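Local atomic coordinates of AvrA (Salmonella typhimurium, PDB entry 6BE0), a protein that probably transfers acetyl groups from acetyl-CoA to serine and threonine side chains of target proteins, and binds inositol hexakisphosphate and coenzyme A. Residues E48-E51 with S52-I55; E70-P73 with F74-Q78; K290-I293 with A294-S298. All coordinates share one frame; numbering follows the deposited sequence.

Contact 1. Residues E48-E51 with S52-I55; sequences ERLE and SEII
Arg49 and Glu53 form an i to i+4 salt bridge along the last turns of helix 40-55. The two side chains run side by side and point the same way. Glu53 leaves its backbone with CG anti to its own carbonyl carbon (chi1 -73°), and this lays the chain back over the preceding turn. Its CB passes 3.2 Å from Arg49 O, and CG and CD follow across the same carbonyl oxygen, CG at 3.0 Å. That oxygen also takes the Glu53 N-H in the ordinary helical bond, N to O 2.8 Å, so the root and middle of the glutamate are pressed against one peptide. At the tip the carboxylate divides its work. OE2 meets Arg49 NH1 at 2.8 Å, lying at the edge of the guanidinium and near its plane, although the guanidinium and carboxylate planes are turned 46° apart. OE1 is hydrogen-bonded to Tyr64 OH in the loop beyond the helix. A water lies between Arg49 NH1 and Glu53 OE1, its bond to OE1 weak. The arginine thus holds one oxygen of the carboxylate of the buried Glu53 and the tyrosine the other, which probably steadies the negative charge and limits rotation of the group. On another side of the helix, Glu51 turns its OE2 to Lys297 of helix 287-300 in a salt bridge, while Leu50 packs on Arg292 and Tyr296 of that helix. Towards the C-terminal end Glu51 O accepts from Ile55 N at 3.2 Å and more weakly from Ile54 N. Ile55 CG1 lies 3.4 Å from Glu51 O.

Contact 2. Residues E70-P73 with F74-Q78; sequences EMMP and FLVAQ
Phe74 and Met71 are brought together by bends in both chains: the phenylalanine sets CG anti to its carbonyl carbon (chi1 -53°), which carries the ring back along the previous turn, and the methionine folds at chi2 (-53°) and again at chi3 (-55°), which turns its methyl round to the ring. Met71 CE ends 4.2 Å from Phe74 CD2, the two side chains crossing at a slant. The ring also lies against backbone. Met71 O sits at its edge, near the ring plane, 3.7 Å from Phe74 CD2, and Glu70 O approaches obliquely, 3.9 Å from Phe74 CE2. Glu37 and Leu38, in the loop just before helix 40-55, also touch this ring. Met71 serves a second neighbour one turn on, where its CB is 3.9 Å from Leu75 CD1. All of this lies on helix 65-82, which is kinked at a proline: Pro73 N has no hydrogen to give and makes no bond to the turn before, whereas Pro73 O still accepts from Ala77 N at 3.0 Å. Helical bonding continues around the break, from Leu75 N to Met71 O and from Val76 N to Met72 O, the latter a short 2.7 Å. Two faces of the helix have different company. Met71 and Leu75 pack on Leu299 of helix 287-300, while Met72 and Val76 lie on the mixed sheet, touching Phe90 of strand 88-91 and Leu115 of strand 111-117. Those two sheet-facing side chains also touch each other, Met72 CG standing 4.0 Å from Val76 CG2. The same Val76 CG2 methyl presses on Met72 O at 3.2 Å, beside the oxygen's bond to Val76 N.

Contact 3. Residues K290-I293 with A294-S298; sequences KKRI and AEYKS. With IHP (inositol hexakisphosphate), chain B.
Lys291 and Glu295, one turn apart, are joined through a water that accepts from Lys291 NZ and donates to Glu295 OE2; the charged atoms themselves stand 4.4 Å apart, beyond a salt bridge. The lysine amino group is given to inositol hexakisphosphate: NZ donates to O32 at 2.7 Å and to O23 of a second phosphate at 2.5 Å, with a weak, longer bond to O13. Bends at chi2 (62°) and chi4 (-65°) steer NZ between these two phosphates. Glu295 OE2 also makes a salt bridge to Lys195 of the same pocket, so one carboxylate probably helps order two of its lysines. Farther round helix 287-300, Arg292 CG lies over a face of the Tyr296 ring in a CH-pi contact, 3.8 Å from the centroid and offset toward the rim. Asp68 ties the pair together, taking a hydrogen bond from Tyr296 OH and a salt bridge from Arg292 NH2, which also reaches Glu185. Lys238, Lys263, His239 and Lys196 likewise bond the ligand, so Lys291 is one of many basic residues lining the inositol hexakisphosphate site of this YopJ-family acetyltransferase.

How the contacts relate
Along the chain the order is contact 1, contact 2, contact 3, on helices 40-55, 65-82 and 287-300. In space contact 3 touches both others: its centre is about 12 Å from each, whereas contacts 1 and 2 lie about 21 Å apart, centre to centre, and do not touch. The C-terminal helix therefore bridges two helices from the N-terminal part of the chain, meeting 48-55 by isoleucine packing as well as charge pairing and 70-78 by packing. Contact 2 further connects this helical group to the mixed sheet. Among the three, only contact 3 touches inositol hexakisphosphate, through Lys291; helix 65-82 also reaches the ligand pocket farther along, at Lys82.

Contact 1. Residues E48-E51 with S52-I55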
loop_
_atom_site.group_PDB
_atom_site.type_symbol
_atom_site.label_atom_id
_atom_site.label_comp_id
_atom_site.label_asym_id
_atom_site.label_seq_id
_atom_site.Cartn_x
_atom_site.Cartn_y
_atom_site.Cartn_z
ATOM N N GLU A 48 18.664 6.041 13.572
ATOM C CA GLU A 48 19.884 6.762 13.230
ATOM C C GLU A 48 20.559 6.131 12.017
ATOM O O GLU A 48 21.061 6.840 11.143
ATOM C CB GLU A 48 20.848 6.790 14.420
ATOM C CG GLU A 48 22.068 7.689 14.214
ATOM C CD GLU A 48 23.156 7.047 13.368
ATOM O OE1 GLU A 48 23.333 5.813 13.445
ATOM O OE2 GLU A 48 23.839 7.782 12.623
ATOM N N ARG A 49 20.571 4.802 11.961
ATOM C CA ARG A 49 21.170 4.098 10.832
ATOM C C ARG A 49 20.427 4.414 9.539
ATOM O O ARG A 49 21.048 4.600 8.494
ATOM C CB ARG A 49 21.183 2.586 11.072
ATOM C CG ARG A 49 22.127 2.139 12.180
ATOM C CD ARG A 49 22.433 0.646 12.104
ATOM N NE ARG A 49 21.226 -0.179 12.134
ATOM C CZ ARG A 49 20.586 -0.631 11.057
ATOM N NH1 ARG A 49 21.025 -0.349 9.835
ATOM N NH2 ARG A 49 19.497 -1.374 11.203
ATOM N N LEU A 50 19.101 4.478 9.613
ATOM C CA LEU A 50 18.281 4.776 8.440
ATOM C C LEU A 50 18.620 6.144 7.863
ATOM O O LEU A 50 18.766 6.298 6.651
ATOM C CB LEU A 50 16.792 4.724 8.790
ATOM C CG LEU A 50 16.221 3.375 9.231
ATOM C CD1 LEU A 50 14.736 3.509 9.526
ATOM C CD2 LEU A 50 16.460 2.306 8.180
ATOM N N GLU A 51 18.741 7.135 8.737
ATOM C CA GLU A 51 19.061 8.491 8.314
ATOM C C GLU A 51 20.483 8.563 7.772
ATOM O O GLU A 51 20.739 9.211 6.759
ATOM C CB GLU A 51 18.880 9.465 9.478
ATOM C CG GLU A 51 17.433 9.616 9.921
ATOM C CD GLU A 51 17.289 10.436 11.184
ATOM O OE1 GLU A 51 18.055 10.192 12.140
ATOM O OE2 GLU A 51 16.414 11.326 11.219
ATOM N N SER A 52 21.402 7.888 8.453
ATOM C CA SER A 52 22.795 7.833 8.023
ATOM C C SER A 52 22.917 7.200 6.641
ATOM O O SER A 52 23.649 7.695 5.781
ATOM C CB SER A 52 23.634 7.049 9.034
ATOM O OG SER A 52 24.973 6.924 8.594
ATOM N N GLU A 53 22.193 6.106 6.439
ATOM C CA GLU A 53 22.252 5.357 5.191
ATOM C C GLU A 53 21.700 6.162 4.015
ATOM O O GLU A 53 22.063 5.919 2.864
ATOM C CB GLU A 53 21.489 4.040 5.337
ATOM C CG GLU A 53 22.215 3.018 6.203
ATOM C CD GLU A 53 21.289 1.966 6.783
ATOM O OE1 GLU A 53 20.118 1.894 6.355
ATOM O OE2 GLU A 53 21.733 1.212 7.673
ATOM N N ILE A 54 20.828 7.119 4.309
ATOM C CA ILE A 54 20.312 8.022 3.286
ATOM C C ILE A 54 21.387 9.024 2.873
ATOM O O ILE A 54 21.538 9.333 1.692
ATOM C CB ILE A 54 19.053 8.777 3.778
ATOM C CG1 ILE A 54 17.853 7.828 3.799
ATOM C CG2 ILE A 54 18.741 9.982 2.885
ATOM C CD1 ILE A 54 16.611 8.399 4.457
ATOM N N ILE A 55 22.138 9.521 3.850
ATOM C CA ILE A 55 23.127 10.565 3.603
ATOM C C ILE A 55 24.345 10.037 2.845
ATOM O O ILE A 55 24.872 10.727 1.969
ATOM C CB ILE A 55 23.589 11.216 4.927
ATOM C CG1 ILE A 55 22.400 11.897 5.612
ATOM C CG2 ILE A 55 24.701 12.235 4.674
ATOM C CD1 ILE A 55 22.688 12.413 7.010
HETATM O O HOH W 1 18.917 -0.498 8.460
#

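Contact 2. Residues E70-P73 with F74-Q78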
loop_
_atom_site.group_PDB
_atom_site.type_symbol
_atom_site.label_atom_id
_atom_site.label_comp_id
_atom_site.label_asym_id
_atom_site.label_seq_id
_atom_site.Cartn_x
_atom_site.Cartn_y
_atom_site.Cartn_z
ATOM N N GLU A 70 9.297 -6.843 11.431
ATOM C CA GLU A 70 9.388 -6.878 12.887
ATOM C C GLU A 70 8.624 -5.724 13.531
ATOM O O GLU A 70 7.981 -5.897 14.567
ATOM C CB GLU A 70 10.853 -6.838 13.332
ATOM C CG GLU A 70 11.638 -8.101 13.007
ATOM C CD GLU A 70 13.103 -7.994 13.387
ATOM O OE1 GLU A 70 13.416 -7.295 14.375
ATOM O OE2 GLU A 70 13.943 -8.609 12.695
ATOM N N MET A 71 8.697 -4.550 12.912
ATOM C CA MET A 71 8.071 -3.351 13.459
ATOM C C MET A 71 6.575 -3.279 13.166
ATOM O O MET A 71 5.853 -2.508 13.799
ATOM C CB MET A 71 8.744 -2.096 12.895
ATOM C CG MET A 71 10.207 -1.929 13.270
ATOM S SD MET A 71 10.514 -2.016 15.042
ATOM C CE MET A 71 9.409 -0.742 15.645
ATOM N N MET A 72 6.113 -4.082 12.213
ATOM C CA MET A 72 4.772 -3.911 11.656
ATOM C C MET A 72 3.647 -4.000 12.694
ATOM O O MET A 72 2.715 -3.199 12.649
ATOM C CB MET A 72 4.526 -4.940 10.551
ATOM C CG MET A 72 3.382 -4.572 9.616
ATOM S SD MET A 72 3.594 -2.951 8.848
ATOM C CE MET A 72 5.056 -3.227 7.856
ATOM N N PRO A 73 3.716 -4.972 13.623
ATOM C CA PRO A 73 2.664 -5.043 14.645
ATOM C C PRO A 73 2.491 -3.730 15.404
ATOM O O PRO A 73 1.362 -3.316 15.670
ATOM C CB PRO A 73 3.159 -6.150 15.579
ATOM C CG PRO A 73 4.015 -7.005 14.726
ATOM C CD PRO A 73 4.686 -6.071 13.764
ATOM N N PHE A 74 3.605 -3.087 15.740
ATOM C CA PHE A 74 3.570 -1.807 16.435
ATOM C C PHE A 74 3.079 -0.701 15.510
ATOM O O PHE A 74 2.321 0.177 15.921
ATOM C CB PHE A 74 4.955 -1.454 16.977
ATOM C CG PHE A 74 5.568 -2.537 17.817
ATOM C CD1 PHE A 74 5.147 -2.741 19.118
ATOM C CD2 PHE A 74 6.569 -3.344 17.307
ATOM C CE1 PHE A 74 5.708 -3.734 19.893
ATOM C CE2 PHE A 74 7.135 -4.339 18.079
ATOM C CZ PHE A 74 6.704 -4.533 19.375
ATOM N N LEU A 75 3.518 -0.747 14.258
ATOM C CA LEU A 75 3.137 0.261 13.275
ATOM C C LEU A 75 1.645 0.192 12.973
ATOM O O LEU A 75 0.992 1.216 12.768
ATOM C CB LEU A 75 3.951 0.082 11.993
ATOM C CG LEU A 75 5.447 0.385 12.126
ATOM C CD1 LEU A 75 6.198 0.009 10.856
ATOM C CD2 LEU A 75 5.668 1.854 12.456
ATOM N N VAL A 76 1.107 -1.021 12.951
ATOM C CA VAL A 76 -0.315 -1.220 12.715
ATOM C C VAL A 76 -1.122 -0.761 13.930
ATOM O O VAL A 76 -2.154 -0.104 13.785
ATOM C CB VAL A 76 -0.624 -2.697 12.394
ATOM C CG1 VAL A 76 -2.128 -2.968 12.413
ATOM C CG2 VAL A 76 -0.039 -3.065 11.040
ATOM N N ALA A 77 -0.648 -1.110 15.122
ATOM C CA ALA A 77 -1.286 -0.667 16.358
ATOM C C ALA A 77 -1.297 0.859 16.434
ATOM O O ALA A 77 -2.268 1.466 16.881
ATOM C CB ALA A 77 -0.574 -1.252 17.564
ATOM N N GLN A 78 -0.204 1.465 15.988
ATOM C CA GLN A 78 -0.080 2.917 15.961
ATOM C C GLN A 78 -1.099 3.542 15.013
ATOM O O GLN A 78 -1.747 4.534 15.346
ATOM C CB GLN A 78 1.339 3.318 15.548
ATOM C CG GLN A 78 1.540 4.810 15.370
ATOM C CD GLN A 78 3.002 5.187 15.246
ATOM O OE1 GLN A 78 3.619 5.651 16.207
ATOM N NE2 GLN A 78 3.568 4.988 14.060
#

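Contact 3. Residues K290-I293 with A294-S298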
loop_
_atom_site.group_PDB
_atom_site.type_symbol
_atom_site.label_atom_id
_atom_site.label_comp_id
_atom_site.label_asym_id
_atom_site.label_seq_id
_atom_site.Cartn_x
_atom_site.Cartn_y
_atom_site.Cartn_z
ATOM N N LYS A 290 12.069 7.938 3.747
ATOM C CA LYS A 290 11.837 8.966 4.754
ATOM C C LYS A 290 10.571 8.656 5.546
ATOM O O LYS A 290 10.495 8.948 6.740
ATOM C CB LYS A 290 11.736 10.351 4.109
ATOM C CG LYS A 290 13.072 10.899 3.617
ATOM C CD LYS A 290 12.910 12.151 2.764
ATOM C CE LYS A 290 12.465 13.351 3.588
ATOM N NZ LYS A 290 12.341 14.581 2.752
ATOM N N LYS A 291 9.580 8.057 4.889
ATOM C CA LYS A 291 8.331 7.712 5.562
ATOM C C LYS A 291 8.563 6.635 6.618
ATOM O O LYS A 291 7.945 6.662 7.682
ATOM C CB LYS A 291 7.276 7.238 4.558
ATOM C CG LYS A 291 5.889 7.020 5.172
ATOM C CD LYS A 291 5.310 8.315 5.736
ATOM C CE LYS A 291 3.940 8.107 6.366
ATOM N NZ LYS A 291 2.911 7.705 5.374
ATOM N N ARG A 292 9.449 5.688 6.319
ATOM C CA ARG A 292 9.819 4.662 7.288
ATOM C C ARG A 292 10.355 5.316 8.556
ATOM O O ARG A 292 10.008 4.917 9.669
ATOM C CB ARG A 292 10.870 3.706 6.710
ATOM C CG ARG A 292 11.388 2.690 7.726
ATOM C CD ARG A 292 12.446 1.763 7.149
ATOM N NE ARG A 292 11.909 0.871 6.122
ATOM C CZ ARG A 292 12.099 1.011 4.813
ATOM N NH1 ARG A 292 12.824 2.012 4.325
ATOM N NH2 ARG A 292 11.560 0.134 3.977
ATOM N N ILE A 293 11.205 6.322 8.373
ATOM C CA ILE A 293 11.814 7.029 9.492
ATOM C C ILE A 293 10.750 7.745 10.321
ATOM O O ILE A 293 10.783 7.709 11.551
ATOM C CB ILE A 293 12.871 8.043 8.999
ATOM C CG1 ILE A 293 14.014 7.297 8.299
ATOM C CG2 ILE A 293 13.410 8.875 10.163
ATOM C CD1 ILE A 293 15.020 8.197 7.617
ATOM N N ALA A 294 9.811 8.393 9.642
ATOM C CA ALA A 294 8.710 9.068 10.318
ATOM C C ALA A 294 7.902 8.070 11.138
ATOM O O ALA A 294 7.606 8.304 12.311
ATOM C CB ALA A 294 7.815 9.769 9.310
ATOM N N GLU A 295 7.555 6.955 10.504
ATOM C CA GLU A 295 6.774 5.905 11.143
ATOM C C GLU A 295 7.471 5.355 12.386
ATOM O O GLU A 295 6.839 5.162 13.424
ATOM C CB GLU A 295 6.508 4.778 10.145
ATOM C CG GLU A 295 5.477 5.125 9.078
ATOM C CD GLU A 295 4.046 4.969 9.566
ATOM O OE1 GLU A 295 3.828 4.937 10.796
ATOM O OE2 GLU A 295 3.139 4.871 8.715
ATOM N N TYR A 296 8.774 5.110 12.279
ATOM C CA TYR A 296 9.548 4.600 13.408
ATOM C C TYR A 296 9.624 5.626 14.535
ATOM O O TYR A 296 9.447 5.287 15.706
ATOM C CB TYR A 296 10.966 4.217 12.972
ATOM C CG TYR A 296 11.068 2.957 12.137
ATOM C CD1 TYR A 296 9.944 2.366 11.573
ATOM C CD2 TYR A 296 12.298 2.350 11.922
ATOM C CE1 TYR A 296 10.046 1.215 10.813
ATOM C CE2 TYR A 296 12.409 1.200 11.165
ATOM C CZ TYR A 296 11.282 0.637 10.614
ATOM O OH TYR A 296 11.397 -0.508 9.861
ATOM N N LYS A 297 9.896 6.877 14.177
ATOM C CA LYS A 297 10.036 7.941 15.166
ATOM C C LYS A 297 8.751 8.138 15.963
ATOM O O LYS A 297 8.793 8.487 17.142
ATOM C CB LYS A 297 10.434 9.255 14.492
ATOM C CG LYS A 297 11.911 9.355 14.135
ATOM C CD LYS A 297 12.247 10.730 13.582
ATOM C CE LYS A 297 13.726 10.868 13.268
ATOM N NZ LYS A 297 14.055 12.235 12.780
ATOM N N SER A 298 7.611 7.910 15.318
ATOM C CA SER A 298 6.318 8.075 15.976
ATOM C C SER A 298 6.149 7.079 17.120
ATOM O O SER A 298 5.490 7.377 18.116
ATOM C CB SER A 298 5.177 7.909 14.970
ATOM O OG SER A 298 5.236 8.900 13.960
HETATM C C1 IHP B . -0.624 12.976 6.784
HETATM C C2 IHP B . 0.155 11.766 6.286
HETATM C C3 IHP B . 1.355 12.189 5.455
HETATM C C4 IHP B . 2.225 13.162 6.223
HETATM C C5 IHP B . 1.417 14.416 6.502
HETATM C C6 IHP B . 0.227 14.090 7.391
HETATM O O11 IHP B . -1.586 12.528 7.723
HETATM P P1 IHP B . -3.102 12.404 7.244
HETATM O O21 IHP B . -3.719 11.160 7.844
HETATM O O31 IHP B . -3.184 12.302 5.736
HETATM O O41 IHP B . -3.866 13.616 7.709
HETATM O O12 IHP B . 0.571 10.947 7.402
HETATM P P2 IHP B . 0.020 9.469 7.547
HETATM O O22 IHP B . -1.488 9.451 7.470
HETATM O O32 IHP B . 0.561 8.587 6.447
HETATM O O42 IHP B . 0.444 8.907 8.886
HETATM O O13 IHP B . 2.104 11.038 5.063
HETATM P P3 IHP B . 2.114 10.602 3.531
HETATM O O23 IHP B . 2.072 9.096 3.430
HETATM O O33 IHP B . 0.927 11.174 2.793
HETATM O O43 IHP B . 3.380 11.092 2.878
HETATM O O14 IHP B . 3.445 13.432 5.508
HETATM P P4 IHP B . 3.535 14.298 4.151
HETATM O O24 IHP B . 4.430 13.585 3.163
HETATM O O34 IHP B . 2.178 14.500 3.516
HETATM O O44 IHP B . 4.153 15.637 4.444
HETATM O O15 IHP B . 2.214 15.437 7.106
HETATM P P5 IHP B . 1.865 16.953 6.808
HETATM O O25 IHP B . 0.471 17.061 6.228
HETATM O O35 IHP B . 1.937 17.736 8.094
HETATM O O45 IHP B . 2.845 17.539 5.822
HETATM O O16 IHP B . 0.669 13.736 8.701
HETATM P P6 IHP B . 0.017 14.433 9.940
HETATM O O26 IHP B . 0.825 14.131 11.175
HETATM O O36 IHP B . -0.028 15.924 9.728
HETATM O O46 IHP B . -1.386 13.920 10.149
HETATM O O HOH W 2 3.530 4.764 6.198
#